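PDB 3G9K: capsule biosynthesis protein CapD proenzyme from Bacillus anthracis, which cleaves the poly-gamma-D-glutamate capsule and transfers it to the meso-diaminopimelic acid amino group of peptidoglycan, also releasing shorter capsule fragments. Local coordinates for residues Ala48-Tyr53 and Leu124-Asn129. Residues are numbered along the deposited sequence; the frame is centred on the assembly and turned at random.
Sequences AIVVSY and LQPAIN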
loop_
_atom_site.group_PDB
_atom_site.type_symbol
_atom_site.label_atom_id
_atom_site.label_comp_id
_atom_site.label_asym_id
_atom_site.label_seq_id
_atom_site.Cartn_x
_atom_site.Cartn_y
_atom_site.Cartn_z
ATOM N N ALA A 48 -0.201 -14.030 0.441
ATOM C CA ALA A 48 0.159 -12.669 0.013
ATOM C C ALA A 48 0.497 -12.615 -1.500
ATOM O O ALA A 48 0.179 -11.653 -2.192
ATOM C CB ALA A 48 1.372 -12.158 0.845
ATOM N N ILE A 49 1.104 -13.679 -2.013
ATOM C CA ILE A 49 1.436 -13.755 -3.428
ATOM C C ILE A 49 0.161 -13.883 -4.224
ATOM O O ILE A 49 -0.036 -13.207 -5.265
ATOM C CB ILE A 49 2.372 -14.956 -3.744
ATOM C CG1 ILE A 49 3.749 -14.695 -3.145
ATOM C CG2 ILE A 49 2.397 -15.220 -5.247
ATOM C CD1 ILE A 49 4.714 -15.922 -3.044
ATOM N N VAL A 50 -0.713 -14.750 -3.752
ATOM C CA VAL A 50 -2.034 -14.922 -4.387
ATOM C C VAL A 50 -2.822 -13.593 -4.388
ATOM O O VAL A 50 -3.338 -13.158 -5.410
ATOM C CB VAL A 50 -2.834 -15.990 -3.655
ATOM C CG1 VAL A 50 -4.238 -15.966 -4.109
ATOM C CG2 VAL A 50 -2.189 -17.386 -3.882
ATOM N N VAL A 51 -2.929 -12.979 -3.224
ATOM C CA VAL A 51 -3.586 -11.690 -3.049
ATOM C C VAL A 51 -2.957 -10.623 -3.939
ATOM O O VAL A 51 -3.673 -9.835 -4.541
ATOM C CB VAL A 51 -3.595 -11.223 -1.563
ATOM C CG1 VAL A 51 -4.028 -9.754 -1.445
ATOM C CG2 VAL A 51 -4.531 -12.116 -0.685
ATOM N N SER A 52 -1.631 -10.557 -3.981
ATOM C CA SER A 52 -0.975 -9.484 -4.792
ATOM C C SER A 52 -1.317 -9.615 -6.264
ATOM O O SER A 52 -1.730 -8.651 -6.916
ATOM C CB SER A 52 0.520 -9.475 -4.628
ATOM O OG SER A 52 0.841 -9.123 -3.319
ATOM N N TYR A 53 -1.209 -10.823 -6.781
ATOM C CA TYR A 53 -1.612 -11.066 -8.171
ATOM C C TYR A 53 -3.135 -10.849 -8.495
ATOM O O TYR A 53 -3.496 -10.345 -9.556
ATOM C CB TYR A 53 -1.120 -12.457 -8.594
ATOM C CG TYR A 53 0.259 -12.500 -9.214
ATOM C CD1 TYR A 53 1.346 -12.995 -8.523
ATOM C CD2 TYR A 53 0.448 -12.106 -10.529
ATOM C CE1 TYR A 53 2.638 -13.085 -9.148
ATOM C CE2 TYR A 53 1.670 -12.172 -11.120
ATOM C CZ TYR A 53 2.773 -12.660 -10.428
ATOM O OH TYR A 53 3.965 -12.687 -11.077
ATOM N N LEU A 124 -0.480 -18.441 -8.861
ATOM C CA LEU A 124 -0.868 -17.521 -9.929
ATOM C C LEU A 124 -2.226 -17.846 -10.486
ATOM O O LEU A 124 -2.840 -17.011 -11.131
ATOM C CB LEU A 124 0.181 -17.537 -11.059
ATOM C CG LEU A 124 1.329 -16.529 -10.922
ATOM C CD1 LEU A 124 2.125 -16.779 -9.692
ATOM C CD2 LEU A 124 2.252 -16.564 -12.167
ATOM N N GLN A 125 -2.707 -19.072 -10.241
ATOM C CA GLN A 125 -3.904 -19.537 -10.907
ATOM C C GLN A 125 -5.162 -18.738 -10.564
ATOM O O GLN A 125 -5.943 -18.457 -11.441
ATOM C CB GLN A 125 -4.140 -21.057 -10.704
ATOM C CG GLN A 125 -5.145 -21.634 -11.687
ATOM C CD GLN A 125 -4.637 -21.630 -13.113
ATOM O OE1 GLN A 125 -3.513 -22.044 -13.383
ATOM N NE2 GLN A 125 -5.446 -21.170 -14.009
ATOM N N PRO A 126 -5.395 -18.402 -9.291
ATOM C CA PRO A 126 -6.620 -17.601 -9.091
ATOM C C PRO A 126 -6.682 -16.282 -9.895
ATOM O O PRO A 126 -7.713 -15.942 -10.455
ATOM C CB PRO A 126 -6.609 -17.347 -7.589
ATOM C CG PRO A 126 -5.867 -18.511 -7.033
ATOM C CD PRO A 126 -4.738 -18.701 -8.020
ATOM N N ALA A 127 -5.569 -15.553 -9.928
ATOM C CA ALA A 127 -5.484 -14.335 -10.724
ATOM C C ALA A 127 -5.758 -14.627 -12.202
ATOM O O ALA A 127 -6.526 -13.918 -12.824
ATOM C CB ALA A 127 -4.137 -13.697 -10.577
ATOM N N ILE A 128 -5.137 -15.681 -12.729
ATOM C CA ILE A 128 -5.281 -16.095 -14.102
ATOM C C ILE A 128 -6.754 -16.353 -14.411
ATOM O O ILE A 128 -7.215 -15.959 -15.456
ATOM C CB ILE A 128 -4.401 -17.331 -14.439
ATOM C CG1 ILE A 128 -2.905 -16.971 -14.473
ATOM C CG2 ILE A 128 -4.806 -17.953 -15.742
ATOM C CD1 ILE A 128 -1.990 -18.220 -14.493
ATOM N N ASN A 129 -7.488 -16.979 -13.479
ATOM C CA ASN A 129 -8.912 -17.291 -13.686
ATOM C C ASN A 129 -9.775 -16.028 -13.839
ATOM O O ASN A 129 -10.639 -15.933 -14.716
ATOM C CB ASN A 129 -9.447 -18.135 -12.507
ATOM C CG ASN A 129 -8.882 -19.569 -12.461
ATOM O OD1 ASN A 129 -8.977 -20.236 -11.408
ATOM N ND2 ASN A 129 -8.316 -20.046 -13.571
HETATM O O HOH W 1 -3.395 -15.312 -7.923
#
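L124 packs its side chain against the ring of Y53. It lays its CG over one face, 4.1 Å from the Y53 ring centroid and 10° off the ring normal, a CH-pi contact. Its CD1 lies over the same face, displaced toward the CE1 corner, 3.8 Å from Y53 CE1. The L124 side chain leaves the backbone to one side of helix 44-58. Its end bends in toward the ring, with CD1 turned about 60° from CA (chi2 62°). F104 meets the same ring edge-to-face, and I185 of helix 176-188 touches both Y53 and L124.

Close packing continues beside the ring. A127 CB packs on Y53 CB (3.8 Å) and also rests against the carbonyl oxygen, Y53 O (3.6 Å). The small methyl lets the backbones come close here: the CA atoms of Y53 and A127 are 5.7 Å apart. V50 CG1 meets P126 CG at 4.2 Å, and E33 of helix 28-39 touches both residues.

One water supplies the polar link. It accepts from A127 N at 3.0 Å and donates weakly to V50 O. Helix 120-133 is kinked at P126-A127, where neither N bonds to the preceding turn; the water takes up the A127 amide instead.

Segments 48-53 and 124-129 run nearly parallel, their axes 19° apart, in the N-terminal portion of this gamma-glutamyltransferase-family proenzyme. No direct hydrogen bond joins them: their association is apolar, with a water filling in at the proline kink.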